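Local atomic coordinates of putative cell surface protein, similar to internalin proteins (Listeria monocytogenes EGD-e, PDB entry 5KZS), a protein that is of unknown function but, as an internalin-like leucine-rich-repeat surface protein, probably takes part in contacts between Listeria and host cells. Residues 260-265 with 300-305; 314-319 with 333-338. One frame throughout, in Å; residues are numbered along the deposited sequence.

Contact 1: residues 260-265 with 300-305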
ATOM      1  N   ILE A 260      -2.529 -19.096  26.762  1.00 82.00           N
ATOM      2  CA  ILE A 260      -3.052 -18.019  25.915  1.00 80.68           C
ATOM      3  C   ILE A 260      -3.611 -18.606  24.628  1.00 80.29           C
ATOM      4  O   ILE A 260      -3.212 -19.691  24.219  1.00 78.15           O
ATOM      5  CB  ILE A 260      -1.985 -16.947  25.616  1.00 79.86           C
ATOM      6  CG1 ILE A 260      -0.743 -17.557  24.950  1.00 79.40           C
ATOM      7  CG2 ILE A 260      -1.589 -16.226  26.901  1.00 80.07           C
ATOM      8  CD1 ILE A 260       0.174 -16.533  24.316  1.00 78.64           C
ATOM      9  N   GLN A 261      -4.560 -17.902  24.018  1.00 83.54           N
ATOM     10  CA  GLN A 261      -5.085 -18.271  22.698  1.00 87.15           C
ATOM     11  C   GLN A 261      -4.319 -17.450  21.666  1.00 85.19           C
ATOM     12  O   GLN A 261      -4.023 -16.274  21.904  1.00 85.99           O
ATOM     13  CB  GLN A 261      -6.599 -17.987  22.597  1.00 91.66           C
ATOM     14  CG  GLN A 261      -7.462 -18.624  23.696  1.00 94.58           C
ATOM     15  CD  GLN A 261      -7.408 -20.152  23.695  1.00 97.44           C
ATOM     16  OE1 GLN A 261      -7.339 -20.783  22.630  1.00 99.44           O
ATOM     17  NE2 GLN A 261      -7.441 -20.758  24.890  1.00 97.68           N
ATOM     18  N   LEU A 262      -3.962 -18.074  20.542  1.00 83.55           N
ATOM     19  CA  LEU A 262      -3.209 -17.390  19.482  1.00 81.30           C
ATOM     20  C   LEU A 262      -3.338 -18.145  18.158  1.00 79.54           C
ATOM     21  O   LEU A 262      -2.385 -18.794  17.712  1.00 78.10           O
ATOM     22  CB  LEU A 262      -1.738 -17.250  19.897  1.00 81.86           C
ATOM     23  CG  LEU A 262      -0.817 -16.394  19.034  1.00 83.59           C
ATOM     24  CD1 LEU A 262      -1.393 -14.989  18.903  1.00 85.30           C
ATOM     25  CD2 LEU A 262       0.589 -16.357  19.621  1.00 82.37           C
ATOM     26  N   PRO A 263      -4.530 -18.077  17.531  1.00 79.36           N
ATOM     27  CA  PRO A 263      -4.808 -18.845  16.304  1.00 80.10           C
ATOM     28  C   PRO A 263      -3.834 -18.616  15.145  1.00 80.46           C
ATOM     29  O   PRO A 263      -3.639 -19.518  14.323  1.00 80.41           O
ATOM     30  CB  PRO A 263      -6.214 -18.379  15.911  1.00 83.39           C
ATOM     31  CG  PRO A 263      -6.849 -17.935  17.195  1.00 83.14           C
ATOM     32  CD  PRO A 263      -5.731 -17.362  18.018  1.00 81.14           C
ATOM     33  N   ILE A 264      -3.250 -17.415  15.070  1.00 80.71           N
ATOM     34  CA  ILE A 264      -2.283 -17.061  14.014  1.00 79.27           C
ATOM     35  C   ILE A 264      -1.122 -18.058  13.921  1.00 78.95           C
ATOM     36  O   ILE A 264      -0.750 -18.457  12.814  1.00 77.44           O
ATOM     37  CB  ILE A 264      -1.774 -15.587  14.135  1.00 77.56           C
ATOM     38  CG1 ILE A 264      -0.981 -15.186  12.886  1.00 77.53           C
ATOM     39  CG2 ILE A 264      -0.947 -15.343  15.394  1.00 75.78           C
ATOM     40  CD1 ILE A 264      -0.683 -13.703  12.794  1.00 78.20           C
ATOM     41  N   TYR A 265      -0.591 -18.490  15.067  1.00 79.22           N
ATOM     42  CA  TYR A 265       0.492 -19.469  15.073  1.00 79.65           C
ATOM     43  C   TYR A 265       0.120 -20.733  14.288  1.00 80.43           C
ATOM     44  O   TYR A 265       0.870 -21.171  13.396  1.00 81.02           O
ATOM     45  CB  TYR A 265       0.924 -19.839  16.499  1.00 80.27           C
ATOM     46  CG  TYR A 265       1.987 -20.931  16.520  1.00 82.16           C
ATOM     47  CD1 TYR A 265       3.344 -20.624  16.395  1.00 82.34           C
ATOM     48  CD2 TYR A 265       1.628 -22.277  16.620  1.00 83.92           C
ATOM     49  CE1 TYR A 265       4.313 -21.627  16.387  1.00 83.20           C
ATOM     50  CE2 TYR A 265       2.584 -23.286  16.611  1.00 85.28           C
ATOM     51  CZ  TYR A 265       3.925 -22.963  16.499  1.00 84.41           C
ATOM     52  OH  TYR A 265       4.856 -23.978  16.490  1.00 82.08           O
ATOM     53  N   GLU A 300      -5.754 -24.564  19.781  1.00 90.35           N
ATOM     54  CA  GLU A 300      -5.011 -23.417  19.254  1.00 88.16           C
ATOM     55  C   GLU A 300      -4.522 -22.502  20.382  1.00 86.12           C
ATOM     56  O   GLU A 300      -4.666 -21.271  20.327  1.00 84.75           O
ATOM     57  CB  GLU A 300      -5.852 -22.652  18.219  1.00 90.45           C
ATOM     58  CG  GLU A 300      -6.269 -23.508  17.024  1.00 94.37           C
ATOM     59  CD  GLU A 300      -6.623 -22.701  15.776  1.00 96.83           C
ATOM     60  OE1 GLU A 300      -7.304 -21.655  15.895  1.00 99.95           O
ATOM     61  OE2 GLU A 300      -6.228 -23.123  14.665  1.00 96.55           O
ATOM     62  N   SER A 301      -3.966 -23.136  21.414  1.00 85.34           N
ATOM     63  CA  SER A 301      -3.403 -22.434  22.568  1.00 83.59           C
ATOM     64  C   SER A 301      -1.935 -22.782  22.769  1.00 80.15           C
ATOM     65  O   SER A 301      -1.438 -23.810  22.303  1.00 78.91           O
ATOM     66  CB  SER A 301      -4.201 -22.694  23.861  1.00 85.50           C
ATOM     67  OG  SER A 301      -5.119 -23.762  23.735  1.00 88.15           O
ATOM     68  N   ILE A 302      -1.258 -21.878  23.458  1.00 77.43           N
ATOM     69  CA  ILE A 302       0.127 -22.027  23.817  1.00 78.44           C
ATOM     70  C   ILE A 302       0.166 -21.900  25.333  1.00 80.07           C
ATOM     71  O   ILE A 302      -0.431 -20.974  25.886  1.00 80.46           O
ATOM     72  CB  ILE A 302       0.993 -20.957  23.117  1.00 77.81           C
ATOM     73  CG1 ILE A 302       1.117 -21.293  21.628  1.00 78.78           C
ATOM     74  CG2 ILE A 302       2.383 -20.849  23.745  1.00 76.79           C
ATOM     75  CD1 ILE A 302       1.492 -20.102  20.764  1.00 79.28           C
ATOM     76  N   THR A 303       0.845 -22.848  25.990  1.00 81.28           N
ATOM     77  CA  THR A 303       0.956 -22.883  27.447  1.00 79.66           C
ATOM     78  C   THR A 303       2.376 -22.556  27.889  1.00 76.46           C
ATOM     79  O   THR A 303       3.336 -23.124  27.375  1.00 75.81           O
ATOM     80  CB  THR A 303       0.527 -24.253  27.997  1.00 82.41           C
ATOM     81  OG1 THR A 303      -0.836 -24.497  27.620  1.00 83.90           O
ATOM     82  CG2 THR A 303       0.638 -24.287  29.521  1.00 82.12           C
ATOM     83  N   LEU A 304       2.487 -21.620  28.825  1.00 74.23           N
ATOM     84  CA  LEU A 304       3.754 -21.261  29.432  1.00 74.40           C
ATOM     85  C   LEU A 304       3.791 -21.846  30.841  1.00 76.35           C
ATOM     86  O   LEU A 304       2.842 -21.676  31.604  1.00 75.32           O
ATOM     87  CB  LEU A 304       3.908 -19.743  29.523  1.00 73.98           C
ATOM     88  CG  LEU A 304       3.643 -18.784  28.331  1.00 72.97           C
ATOM     89  CD1 LEU A 304       4.672 -17.659  28.369  1.00 71.26           C
ATOM     90  CD2 LEU A 304       3.635 -19.444  26.959  1.00 72.28           C
ATOM     91  N   ASP A 305       4.881 -22.528  31.187  1.00 78.33           N
ATOM     92  CA  ASP A 305       5.066 -23.036  32.547  1.00 81.28           C
ATOM     93  C   ASP A 305       5.430 -21.895  33.516  1.00 81.52           C
ATOM     94  O   ASP A 305       6.594 -21.687  33.857  1.00 80.04           O
ATOM     95  CB  ASP A 305       6.104 -24.169  32.573  1.00 84.27           C
ATOM     96  CG  ASP A 305       6.008 -25.038  33.828  1.00 87.52           C
ATOM     97  OD1 ASP A 305       5.455 -24.576  34.855  1.00 90.33           O
ATOM     98  OD2 ASP A 305       6.486 -26.195  33.777  1.00 88.42           O
TER
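Ile260 and Ile302 face each other as a hydrogen-bonded antiparallel pair, each using both its N-H and its C=O on the other. Ile260 N gives a nearly straight bond of 2.9 Å to Ile302 O, and Ile302 N returns one of 3.0 Å to Ile260 O. The same Ile260 O also receives a CA-H...O contact from Ser301 CA at 3.2 Å. One step on, Gln261 and Ser301 form the non-hydrogen-bonded pair, beyond which Glu300 O accepts a third, longer bond from Leu262 N at 3.3 Å. Glu300 and Ser301 both oppose Asn296, the pattern of a G1 beta bulge. The Ser301 hydroxyl is satisfied outside the pair, by Thr299 OG1. The Glu300 side chain, extended beyond CG, crosses Pro263 at about a right angle and brings OE1 to 3.5 Å from Pro263 CB. On the buried face, Ile260 CG1, set between its backbone N and carbonyl carbon (chi1 57°), lies 4.2 Å from Ile302 CB. Ile302 extends CD1 to Leu262 CD2 at 4.0 Å and to CB of Tyr265, whose OH bonds to Pro277 O. Strand 258-261 is an outermost strand of the mixed sheet and pairs with 301-304, whose other neighbour is 289-296. Helix 263-270 follows strand 258-261 in the chain, while Ile260 and Leu262 pack on strands 312-320 and 331-339.

Contact 2: residues 314-319 with 333-338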
ATOM      1  N   TYR A 314       4.175  -9.333  35.893  1.00 97.28           N
ATOM      2  CA  TYR A 314       5.146  -9.820  34.921  1.00 95.53           C
ATOM      3  C   TYR A 314       4.797  -9.408  33.492  1.00 93.80           C
ATOM      4  O   TYR A 314       3.724  -9.753  32.992  1.00 92.25           O
ATOM      5  CB  TYR A 314       5.195 -11.344  34.997  1.00 95.29           C
ATOM      6  CG  TYR A 314       5.786 -11.882  36.279  1.00 98.16           C
ATOM      7  CD1 TYR A 314       7.171 -11.910  36.474  1.00100.02           C
ATOM      8  CD2 TYR A 314       4.970 -12.381  37.296  1.00 99.59           C
ATOM      9  CE1 TYR A 314       7.723 -12.414  37.649  1.00101.22           C
ATOM     10  CE2 TYR A 314       5.514 -12.891  38.472  1.00100.78           C
ATOM     11  CZ  TYR A 314       6.887 -12.906  38.644  1.00100.60           C
ATOM     12  OH  TYR A 314       7.424 -13.409  39.801  1.00100.37           O
ATOM     13  N   ASN A 315       5.709  -8.695  32.831  1.00 93.08           N
ATOM     14  CA  ASN A 315       5.540  -8.353  31.415  1.00 91.39           C
ATOM     15  C   ASN A 315       5.970  -9.538  30.567  1.00 88.47           C
ATOM     16  O   ASN A 315       7.163  -9.756  30.355  1.00 89.08           O
ATOM     17  CB  ASN A 315       6.357  -7.117  31.047  1.00 93.14           C
ATOM     18  CG  ASN A 315       5.890  -5.877  31.775  1.00 96.71           C
ATOM     19  OD1 ASN A 315       4.693  -5.612  31.858  1.00 98.91           O
ATOM     20  ND2 ASN A 315       6.832  -5.107  32.304  1.00 99.72           N
ATOM     21  N   PHE A 316       4.997 -10.308  30.090  1.00 86.50           N
ATOM     22  CA  PHE A 316       5.281 -11.513  29.305  1.00 84.64           C
ATOM     23  C   PHE A 316       5.304 -11.235  27.817  1.00 83.91           C
ATOM     24  O   PHE A 316       4.774 -10.217  27.354  1.00 84.93           O
ATOM     25  CB  PHE A 316       4.271 -12.628  29.610  1.00 84.03           C
ATOM     26  CG  PHE A 316       4.743 -13.587  30.667  1.00 85.28           C
ATOM     27  CD1 PHE A 316       4.600 -13.284  32.021  1.00 86.56           C
ATOM     28  CD2 PHE A 316       5.362 -14.785  30.311  1.00 84.19           C
ATOM     29  CE1 PHE A 316       5.054 -14.159  32.995  1.00 87.50           C
ATOM     30  CE2 PHE A 316       5.814 -15.661  31.278  1.00 84.50           C
ATOM     31  CZ  PHE A 316       5.660 -15.349  32.621  1.00 86.83           C
ATOM     32  N   ASN A 317       5.965 -12.132  27.088  1.00 82.08           N
ATOM     33  CA  ASN A 317       5.767 -12.261  25.653  1.00 81.37           C
ATOM     34  C   ASN A 317       6.013 -13.664  25.142  1.00 80.39           C
ATOM     35  O   ASN A 317       6.716 -14.456  25.745  1.00 80.71           O
ATOM     36  CB  ASN A 317       6.630 -11.276  24.847  1.00 81.92           C
ATOM     37  CG  ASN A 317       8.110 -11.626  24.861  1.00 81.62           C
ATOM     38  OD1 ASN A 317       8.629 -12.263  23.935  1.00 78.36           O
ATOM     39  ND2 ASN A 317       8.799 -11.202  25.914  1.00 82.87           N
ATOM     40  N   VAL A 318       5.429 -13.930  23.990  1.00 82.12           N
ATOM     41  CA  VAL A 318       5.695 -15.116  23.209  1.00 83.03           C
ATOM     42  C   VAL A 318       6.410 -14.584  21.960  1.00 82.24           C
ATOM     43  O   VAL A 318       6.135 -13.476  21.527  1.00 83.11           O
ATOM     44  CB  VAL A 318       4.354 -15.846  22.916  1.00 85.11           C
ATOM     45  CG1 VAL A 318       4.287 -16.453  21.516  1.00 86.99           C
ATOM     46  CG2 VAL A 318       4.091 -16.900  23.980  1.00 83.85           C
ATOM     47  N   GLN A 319       7.353 -15.359  21.429  1.00 80.94           N
ATOM     48  CA  GLN A 319       8.054 -15.050  20.182  1.00 77.75           C
ATOM     49  C   GLN A 319       8.120 -16.295  19.318  1.00 76.68           C
ATOM     50  O   GLN A 319       8.391 -17.379  19.815  1.00 74.84           O
ATOM     51  CB  GLN A 319       9.475 -14.595  20.464  1.00 78.88           C
ATOM     52  CG  GLN A 319       9.611 -13.125  20.765  1.00 80.18           C
ATOM     53  CD  GLN A 319      11.032 -12.744  21.149  1.00 82.17           C
ATOM     54  OE1 GLN A 319      11.997 -13.141  20.486  1.00 83.01           O
ATOM     55  NE2 GLN A 319      11.171 -11.977  22.228  1.00 82.87           N
ATOM     56  N   TYR A 333       3.964 -11.368  20.659  1.00 72.62           N
ATOM     57  CA  TYR A 333       2.703 -11.026  21.301  1.00 73.38           C
ATOM     58  C   TYR A 333       2.981 -10.836  22.775  1.00 75.74           C
ATOM     59  O   TYR A 333       3.573 -11.709  23.399  1.00 75.74           O
ATOM     60  CB  TYR A 333       1.646 -12.098  21.024  1.00 72.50           C
ATOM     61  CG  TYR A 333       1.292 -12.122  19.567  1.00 72.29           C
ATOM     62  CD1 TYR A 333       0.319 -11.273  19.061  1.00 73.26           C
ATOM     63  CD2 TYR A 333       1.996 -12.927  18.670  1.00 70.98           C
ATOM     64  CE1 TYR A 333       0.025 -11.250  17.699  1.00 74.87           C
ATOM     65  CE2 TYR A 333       1.711 -12.916  17.313  1.00 70.89           C
ATOM     66  CZ  TYR A 333       0.726 -12.075  16.820  1.00 72.70           C
ATOM     67  OH  TYR A 333       0.429 -12.057  15.466  1.00 68.88           O
ATOM     68  N   ASP A 334       2.607  -9.673  23.304  1.00 79.50           N
ATOM     69  CA  ASP A 334       2.849  -9.315  24.704  1.00 83.62           C
ATOM     70  C   ASP A 334       1.570  -9.330  25.561  1.00 86.16           C
ATOM     71  O   ASP A 334       0.448  -9.206  25.049  1.00 88.22           O
ATOM     72  CB  ASP A 334       3.472  -7.917  24.789  1.00 86.11           C
ATOM     73  CG  ASP A 334       4.692  -7.757  23.901  1.00 86.84           C
ATOM     74  OD1 ASP A 334       5.233  -8.765  23.405  1.00 88.08           O
ATOM     75  OD2 ASP A 334       5.114  -6.605  23.698  1.00 89.58           O
ATOM     76  N   TRP A 335       1.749  -9.494  26.870  1.00 85.73           N
ATOM     77  CA  TRP A 335       0.677  -9.257  27.835  1.00 86.22           C
ATOM     78  C   TRP A 335       1.243  -9.164  29.244  1.00 85.51           C
ATOM     79  O   TRP A 335       2.350  -9.632  29.506  1.00 82.70           O
ATOM     80  CB  TRP A 335      -0.404 -10.344  27.763  1.00 85.67           C
ATOM     81  CG  TRP A 335       0.001 -11.651  28.323  1.00 84.94           C
ATOM     82  CD1 TRP A 335      -0.318 -12.145  29.552  1.00 86.31           C
ATOM     83  CD2 TRP A 335       0.795 -12.648  27.683  1.00 85.04           C
ATOM     84  NE1 TRP A 335       0.228 -13.387  29.721  1.00 84.89           N
ATOM     85  CE2 TRP A 335       0.920 -13.723  28.587  1.00 84.79           C
ATOM     86  CE3 TRP A 335       1.422 -12.739  26.434  1.00 85.69           C
ATOM     87  CZ2 TRP A 335       1.646 -14.885  28.280  1.00 84.75           C
ATOM     88  CZ3 TRP A 335       2.156 -13.901  26.131  1.00 85.83           C
ATOM     89  CH2 TRP A 335       2.256 -14.954  27.053  1.00 83.98           C
ATOM     90  N   VAL A 336       0.475  -8.538  30.131  1.00 86.98           N
ATOM     91  CA  VAL A 336       0.813  -8.451  31.544  1.00 88.90           C
ATOM     92  C   VAL A 336       0.129  -9.615  32.257  1.00 88.20           C
ATOM     93  O   VAL A 336      -1.076  -9.809  32.099  1.00 90.68           O
ATOM     94  CB  VAL A 336       0.355  -7.108  32.161  1.00 91.86           C
ATOM     95  CG1 VAL A 336       0.554  -7.098  33.680  1.00 93.97           C
ATOM     96  CG2 VAL A 336       1.091  -5.943  31.511  1.00 91.76           C
ATOM     97  N   LEU A 337       0.908 -10.375  33.027  1.00 86.93           N
ATOM     98  CA  LEU A 337       0.402 -11.464  33.881  1.00 87.57           C
ATOM     99  C   LEU A 337       0.617 -11.146  35.364  1.00 87.99           C
ATOM    100  O   LEU A 337       1.763 -11.025  35.819  1.00 86.00           O
ATOM    101  CB  LEU A 337       1.120 -12.773  33.558  1.00 86.59           C
ATOM    102  CG  LEU A 337       0.593 -14.043  34.229  1.00 85.53           C
ATOM    103  CD1 LEU A 337      -0.768 -14.412  33.657  1.00 85.77           C
ATOM    104  CD2 LEU A 337       1.580 -15.181  34.040  1.00 84.66           C
ATOM    105  N   THR A 338      -0.484 -11.021  36.105  1.00 88.45           N
ATOM    106  CA  THR A 338      -0.430 -10.791  37.542  1.00 91.10           C
ATOM    107  C   THR A 338      -0.534 -12.133  38.268  1.00 91.93           C
ATOM    108  O   THR A 338      -1.451 -12.916  38.015  1.00 90.54           O
ATOM    109  CB  THR A 338      -1.542  -9.831  37.983  1.00 93.23           C
ATOM    110  OG1 THR A 338      -1.335  -8.568  37.336  1.00 95.02           O
ATOM    111  CG2 THR A 338      -1.550  -9.634  39.504  1.00 94.38           C
TER
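Phe316 N reaches Trp335 O at 2.8 Å, the shortest of the six backbone bonds between residues 314-319 and 333-338 of a beta hairpin built from strands 312-320 and 331-339. The return bond from Trp335 N meets Phe316 O from above the carbonyl plane, 47° out of it. Tyr314 with Leu337 and Val318 with Tyr333 repeat the two-bond pairing on either side. Between them, Asn315 lies alongside Val336, Asn315 OD1 being 3.6 Å from Val336 CG2, and Asn317 sits opposite Asp334. Asn317 OD1 accepts a bond from Gln319 NE2 on its own strand. The other face is largely aromatic and aliphatic. Trp335 has CG between its backbone N and carbonyl carbon (chi1 73°), which swings the indole across toward the partner strand and under Phe316. The ring planes are inclined by only 23°, but the offset, with centroids 5.7 Å apart, leaves little stacking. Phe316 CE1 instead touches Leu337 CD2 at 3.8 Å, and Val318 CG2 lies 4.1 Å from Trp335 CH2. Over one face of the indole, Phe316 CB stands above the centre of the six-membered ring, 3.7 Å from its centroid, a CH-pi contact.

Both contacts are antiparallel pairings in one mixed sheet, their centres about 12 Å apart. Contact 1 joins one of its two outermost strands, 258-261, to 301-304, and contact 2 pairs two strands near its other end, with 243-252 beyond them. The sheet curls so that their apolar faces meet: Ile260 CD1 packs on Trp335 CZ3 at 3.8 Å, and Leu304 CD1 on Phe316 CD2 at 3.5 Å. Contact 1 is mostly buried and short, with three backbone bonds before the chain turns into a helix, and its core is aliphatic. Contact 2, only partly buried, is a regular six-bond pairing with a largely aromatic inner face and a mostly polar outer one, where Asn315 is exposed.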